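Local atomic coordinates of protein involved in catabolism of external DNA (Legionella pneumophila subsp. pneumophila, PDB entry 2OO3), a protein that probably methylates N6 of adenine 2030 in 23S ribosomal RNA, using S-adenosyl-L-methionine as the methyl donor. Residues G161-D166 with G192-W197; F38-H43 with N151-P156. All coordinates share one frame; numbering follows the deposited sequence.

Interaction 1: residues G161-D166 with G192-W197; sequences GLIFID and GLYCVW
Cys-195 bonds through its backbone to two residues of the parallel partner strand: its N donates to Ile-163 O at 2.9 Å, and its O accepts from Ile-165 N at 2.8 Å. Leu-193 N to Gly-161 O, Ile-163 N to Leu-193 O and Trp-197 N to Ile-165 O complete a ladder of five, along strands whose axes run 9° apart. On one face of the sheet, Ile-163 lays CD1 over the Tyr-194 ring, 3.9 Å from its centroid, a CH-pi contact offset toward the rim at CE1. Further along that face, Ile-165 CG2 meets Val-196 CG2 at 3.8 Å. The other face carries Leu-162 beside Leu-193, Leu-162 CD1 against Leu-193 CD2, and Cys-195 SG, which approaches Phe-164 CE1 obliquely at 3.9 Å. With CG anti to the backbone N (chi1 -173°), Asp-166 brings OD1 to 3.4 Å from CE3 of Trp-197, the carboxylate and indole planes 83° apart. Lys-19 of helix 14-30 forms a salt bridge with OD1 and a cation-pi contact with that indole. Helix 174-188, which connects the two strands in a beta-alpha-beta unit of this Rossmann-like methyltransferase, packs on Ile-165 and Val-196, while Leu-27 and Leu-30 of helix 14-30 pack on Leu-162 across the sheet. The regular ladder and its apolar faces thus carry Asp-166, the predicted proton acceptor and cofactor-binding residue, to the strand's C-terminal end, where the Lys-19 salt bridge would help to orient its carboxylate and the indole packs beside it.

Interaction 2: residues F38-H43 with N151-P156; sequences FYLETH and NALLPP
The layer between a central strand of the Rossmann-like sheet, 38-41, and the end of helix 146-153 with the loop that follows it is filled by Phe-38 and Leu-40 against Leu-153, Leu-154 and Pro-156. Phe-38, its CG anti to the backbone N (chi1 -178°), reaches out of the strand into the bend of that loop. There Pro-156 lies obliquely across Phe-38, its CB 3.6 Å from Phe-38 CD2, and the proline CG also touches Phe-38 CB. Leu-154 comes in at the ring edge, near its plane, with CD2 at 4.0 Å from Phe-38 CE2. Two residues along the strand, Leu-40 meets Leu-153 at about a right angle, methyl to methyl, CD1 to CD1 at 3.9 Å. A cis peptide bond between Leu-154 and Pro-155 lies in the loop that presents Leu-154 and Pro-156. Tyr-117 of the neighbouring strand 115-119 touches Phe-38, Leu-40 and Leu-153, while Leu-154 reaches Ile-163 of strand 161-165 and Ala-185 of helix 174-188. Across these segments the join is made by dispersion and the hydrophobic effect, so shape and burial, without directional polar bonds, hold the end of the helix on the sheet.

Strands 38-41 and 161-165 are neighbours in the sheet, and probable hydrogen bonds from Leu-162 N to Phe-38 O and from Phe-164 N to Leu-40 O join the two contacts directly. Both are buried, but the centre of interaction 1 lies about 8 Å from the centre of the chain, that of interaction 2 about 15 Å. Interaction 1 binds strand to strand through backbone polar groups and buries 560 Å²; interaction 2 sets a helix end and its following loop against a strand, mainly through hydrocarbon, and buries 225 Å². Asp-166 and His-43, both predicted to bind S-adenosyl-L-methionine, follow the adjacent strand ends, where Asp-166 O packs on His-43 CB.

Interaction 1: residues G161-D166 with G192-W197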
loop_
_atom_site.group_PDB
_atom_site.type_symbol
_atom_site.label_atom_id
_atom_site.label_comp_id
_atom_site.label_asym_id
_atom_site.label_seq_id
_atom_site.Cartn_x
_atom_site.Cartn_y
_atom_site.Cartn_z
ATOM N N GLY A 161 3.904 -3.848 14.876
ATOM C CA GLY A 161 4.447 -3.430 13.574
ATOM C C GLY A 161 3.445 -3.477 12.444
ATOM O O GLY A 161 2.609 -4.389 12.378
ATOM N N LEU A 162 3.535 -2.474 11.562
ATOM C CA LEU A 162 2.914 -2.517 10.236
ATOM C C LEU A 162 4.032 -2.581 9.172
ATOM O O LEU A 162 4.918 -1.712 9.100
ATOM C CB LEU A 162 2.013 -1.305 10.042
ATOM C CG LEU A 162 1.499 -1.090 8.608
ATOM C CD1 LEU A 162 0.779 -2.346 8.088
ATOM C CD2 LEU A 162 0.612 0.164 8.562
ATOM N N ILE A 163 4.027 -3.650 8.380
ATOM C CA ILE A 163 5.058 -3.858 7.373
ATOM C C ILE A 163 4.342 -3.722 6.025
ATOM O O ILE A 163 3.468 -4.517 5.697
ATOM C CB ILE A 163 5.749 -5.237 7.542
ATOM C CG1 ILE A 163 6.414 -5.373 8.945
ATOM C CG2 ILE A 163 6.856 -5.388 6.527
ATOM C CD1 ILE A 163 5.542 -6.124 9.995
ATOM N N PHE A 164 4.685 -2.679 5.290
ATOM C CA PHE A 164 3.995 -2.317 4.054
ATOM C C PHE A 164 4.954 -2.546 2.919
ATOM O O PHE A 164 5.972 -1.876 2.813
ATOM C CB PHE A 164 3.532 -0.836 4.085
ATOM C CG PHE A 164 2.643 -0.442 2.936
ATOM C CD1 PHE A 164 1.291 -0.875 2.876
ATOM C CD2 PHE A 164 3.126 0.378 1.934
ATOM C CE1 PHE A 164 0.464 -0.493 1.795
ATOM C CE2 PHE A 164 2.307 0.754 0.842
ATOM C CZ PHE A 164 0.981 0.324 0.778
ATOM N N ILE A 165 4.614 -3.530 2.084
ATOM C CA ILE A 165 5.499 -4.032 1.034
ATOM C C ILE A 165 4.952 -3.743 -0.349
ATOM O O ILE A 165 3.922 -4.302 -0.747
ATOM C CB ILE A 165 5.699 -5.558 1.230
ATOM C CG1 ILE A 165 6.242 -5.814 2.650
ATOM C CG2 ILE A 165 6.663 -6.096 0.184
ATOM C CD1 ILE A 165 6.124 -7.226 3.148
ATOM N N ASP A 166 5.634 -2.861 -1.083
ATOM C CA ASP A 166 5.150 -2.424 -2.393
ATOM C C ASP A 166 6.176 -2.684 -3.505
ATOM O O ASP A 166 6.744 -1.750 -4.044
ATOM C CB ASP A 166 4.744 -0.946 -2.312
ATOM C CG ASP A 166 4.067 -0.435 -3.575
ATOM O OD1 ASP A 166 3.558 -1.258 -4.404
ATOM O OD2 ASP A 166 4.062 0.814 -3.727
ATOM N N GLY A 192 2.784 -9.368 13.696
ATOM C CA GLY A 192 2.895 -8.158 12.882
ATOM C C GLY A 192 1.787 -8.097 11.838
ATOM O O GLY A 192 1.234 -9.131 11.438
ATOM N N LEU A 193 1.448 -6.890 11.416
ATOM C CA LEU A 193 0.447 -6.686 10.358
ATOM C C LEU A 193 1.252 -6.533 9.074
ATOM O O LEU A 193 2.012 -5.565 8.944
ATOM C CB LEU A 193 -0.392 -5.435 10.645
ATOM C CG LEU A 193 -1.761 -5.354 9.931
ATOM C CD1 LEU A 193 -2.557 -4.157 10.416
ATOM C CD2 LEU A 193 -1.625 -5.311 8.423
ATOM N N TYR A 194 1.165 -7.525 8.190
ATOM C CA TYR A 194 1.874 -7.522 6.905
ATOM C C TYR A 194 0.901 -7.172 5.759
ATOM O O TYR A 194 -0.178 -7.750 5.661
ATOM C CB TYR A 194 2.514 -8.903 6.643
ATOM C CG TYR A 194 3.560 -9.282 7.693
ATOM C CD1 TYR A 194 4.914 -8.989 7.502
ATOM C CD2 TYR A 194 3.192 -9.913 8.893
ATOM C CE1 TYR A 194 5.875 -9.325 8.468
ATOM C CE2 TYR A 194 4.176 -10.256 9.878
ATOM C CZ TYR A 194 5.499 -9.951 9.645
ATOM O OH TYR A 194 6.461 -10.272 10.598
ATOM N N CYS A 195 1.272 -6.210 4.925
ATOM C CA CYS A 195 0.448 -5.818 3.801
ATOM C C CYS A 195 1.321 -5.778 2.551
ATOM O O CYS A 195 2.214 -4.941 2.430
ATOM C CB CYS A 195 -0.150 -4.438 4.037
ATOM S SG CYS A 195 -1.222 -3.899 2.710
ATOM N N VAL A 196 1.062 -6.673 1.608
ATOM C CA VAL A 196 1.862 -6.688 0.368
ATOM C C VAL A 196 0.943 -6.447 -0.840
ATOM O O VAL A 196 -0.114 -7.086 -0.965
ATOM C CB VAL A 196 2.685 -7.998 0.229
ATOM C CG1 VAL A 196 1.786 -9.229 0.265
ATOM C CG2 VAL A 196 3.588 -7.999 -1.043
ATOM N N TRP A 197 1.340 -5.485 -1.674
ATOM C CA TRP A 197 0.665 -5.175 -2.928
ATOM C C TRP A 197 1.210 -6.116 -4.009
ATOM O O TRP A 197 2.431 -6.401 -4.047
ATOM C CB TRP A 197 0.947 -3.701 -3.320
ATOM C CG TRP A 197 0.315 -3.333 -4.646
ATOM C CD1 TRP A 197 -1.011 -2.984 -4.873
ATOM C CD2 TRP A 197 0.950 -3.381 -5.929
ATOM N NE1 TRP A 197 -1.213 -2.793 -6.226
ATOM C CE2 TRP A 197 -0.027 -3.022 -6.893
ATOM C CE3 TRP A 197 2.245 -3.724 -6.359
ATOM C CZ2 TRP A 197 0.256 -2.988 -8.261
ATOM C CZ3 TRP A 197 2.541 -3.647 -7.714
ATOM C CH2 TRP A 197 1.552 -3.266 -8.653
#

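Interaction 2: residues F38-H43 with N151-P156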
loop_
_atom_site.group_PDB
_atom_site.type_symbol
_atom_site.label_atom_id
_atom_site.label_comp_id
_atom_site.label_asym_id
_atom_site.label_seq_id
_atom_site.Cartn_x
_atom_site.Cartn_y
_atom_site.Cartn_z
ATOM N N PHE A 38 6.004 0.250 15.178
ATOM C CA PHE A 38 7.054 0.249 14.164
ATOM C C PHE A 38 6.396 0.210 12.768
ATOM O O PHE A 38 5.578 -0.682 12.485
ATOM C CB PHE A 38 7.918 -1.008 14.347
ATOM C CG PHE A 38 9.070 -1.107 13.396
ATOM C CD1 PHE A 38 9.958 -0.050 13.249
ATOM C CD2 PHE A 38 9.295 -2.271 12.681
ATOM C CE1 PHE A 38 11.036 -0.128 12.406
ATOM C CE2 PHE A 38 10.403 -2.359 11.796
ATOM C CZ PHE A 38 11.254 -1.286 11.655
ATOM N N TYR A 39 6.753 1.154 11.905
ATOM C CA TYR A 39 6.216 1.162 10.555
ATOM C C TYR A 39 7.395 0.939 9.612
ATOM O O TYR A 39 8.326 1.733 9.583
ATOM C CB TYR A 39 5.516 2.498 10.257
ATOM C CG TYR A 39 5.090 2.628 8.817
ATOM C CD1 TYR A 39 3.907 2.002 8.360
ATOM C CD2 TYR A 39 5.851 3.357 7.900
ATOM C CE1 TYR A 39 3.507 2.107 7.034
ATOM C CE2 TYR A 39 5.440 3.479 6.543
ATOM C CZ TYR A 39 4.279 2.843 6.137
ATOM O OH TYR A 39 3.838 2.931 4.836
ATOM N N LEU A 40 7.352 -0.161 8.873
ATOM C CA LEU A 40 8.436 -0.522 7.941
ATOM C C LEU A 40 7.958 -0.565 6.485
ATOM O O LEU A 40 7.007 -1.311 6.162
ATOM C CB LEU A 40 9.043 -1.887 8.352
ATOM C CG LEU A 40 10.023 -2.554 7.381
ATOM C CD1 LEU A 40 11.270 -1.680 7.229
ATOM C CD2 LEU A 40 10.388 -3.892 7.932
ATOM N N GLU A 41 8.603 0.223 5.613
ATOM C CA GLU A 41 8.396 0.095 4.181
ATOM C C GLU A 41 9.600 -0.495 3.515
ATOM O O GLU A 41 10.714 0.000 3.683
ATOM C CB GLU A 41 8.076 1.432 3.514
ATOM C CG GLU A 41 6.669 1.923 3.723
ATOM C CD GLU A 41 6.435 3.251 3.001
ATOM O OE1 GLU A 41 5.573 4.055 3.417
ATOM O OE2 GLU A 41 7.153 3.483 2.014
ATOM N N THR A 42 9.376 -1.539 2.719
ATOM C CA THR A 42 10.469 -2.231 2.015
ATOM C C THR A 42 10.849 -1.505 0.697
ATOM O O THR A 42 11.977 -1.594 0.233
ATOM C CB THR A 42 10.045 -3.708 1.690
ATOM O OG1 THR A 42 8.730 -3.691 1.119
ATOM C CG2 THR A 42 9.960 -4.592 2.957
ATOM N N HIS A 43 9.904 -0.803 0.076
ATOM C CA HIS A 43 10.147 -0.159 -1.224
ATOM C C HIS A 43 9.523 1.247 -1.155
ATOM O O HIS A 43 8.391 1.460 -1.668
ATOM C CB HIS A 43 9.460 -0.916 -2.378
ATOM C CG HIS A 43 9.894 -2.339 -2.577
ATOM N ND1 HIS A 43 9.456 -3.372 -1.777
ATOM C CD2 HIS A 43 10.665 -2.910 -3.537
ATOM C CE1 HIS A 43 9.967 -4.517 -2.214
ATOM N NE2 HIS A 43 10.713 -4.264 -3.275
ATOM N N ASN A 151 14.475 -9.397 7.622
ATOM C CA ASN A 151 15.114 -10.335 8.518
ATOM C C ASN A 151 15.798 -9.664 9.718
ATOM O O ASN A 151 15.735 -10.174 10.826
ATOM C CB ASN A 151 16.087 -11.194 7.699
ATOM C CG ASN A 151 16.793 -12.277 8.520
ATOM O OD1 ASN A 151 18.031 -12.430 8.415
ATOM N ND2 ASN A 151 16.025 -13.058 9.304
ATOM N N ALA A 152 16.406 -8.496 9.500
ATOM C CA ALA A 152 17.206 -7.820 10.527
ATOM C C ALA A 152 16.392 -7.020 11.542
ATOM O O ALA A 152 16.844 -6.824 12.691
ATOM C CB ALA A 152 18.228 -6.897 9.866
ATOM N N LEU A 153 15.216 -6.541 11.116
ATOM C CA LEU A 153 14.467 -5.525 11.856
ATOM C C LEU A 153 13.280 -6.067 12.625
ATOM O O LEU A 153 12.650 -5.316 13.359
ATOM C CB LEU A 153 13.968 -4.413 10.916
ATOM C CG LEU A 153 15.058 -3.635 10.164
ATOM C CD1 LEU A 153 14.434 -2.649 9.234
ATOM C CD2 LEU A 153 15.989 -2.921 11.133
ATOM N N LEU A 154 12.978 -7.361 12.464
ATOM C CA LEU A 154 11.800 -7.957 13.095
ATOM C C LEU A 154 12.235 -9.143 13.976
ATOM O O LEU A 154 13.217 -9.825 13.633
ATOM C CB LEU A 154 10.777 -8.384 12.031
ATOM C CG LEU A 154 10.246 -7.315 11.064
ATOM C CD1 LEU A 154 9.320 -7.937 10.032
ATOM C CD2 LEU A 154 9.488 -6.208 11.808
ATOM N N PRO A 155 11.582 -9.336 15.147
ATOM C CA PRO A 155 10.544 -8.500 15.751
ATOM C C PRO A 155 11.122 -7.182 16.269
ATOM O O PRO A 155 12.260 -7.164 16.749
ATOM C CB PRO A 155 10.043 -9.346 16.925
ATOM C CG PRO A 155 11.230 -10.215 17.295
ATOM C CD PRO A 155 11.947 -10.481 16.010
ATOM N N PRO A 156 10.357 -6.080 16.161
ATOM C CA PRO A 156 10.880 -4.789 16.585
ATOM C C PRO A 156 10.727 -4.641 18.092
ATOM O O PRO A 156 9.838 -5.276 18.672
ATOM C CB PRO A 156 9.959 -3.779 15.870
ATOM C CG PRO A 156 8.667 -4.496 15.703
ATOM C CD PRO A 156 8.969 -5.989 15.659
#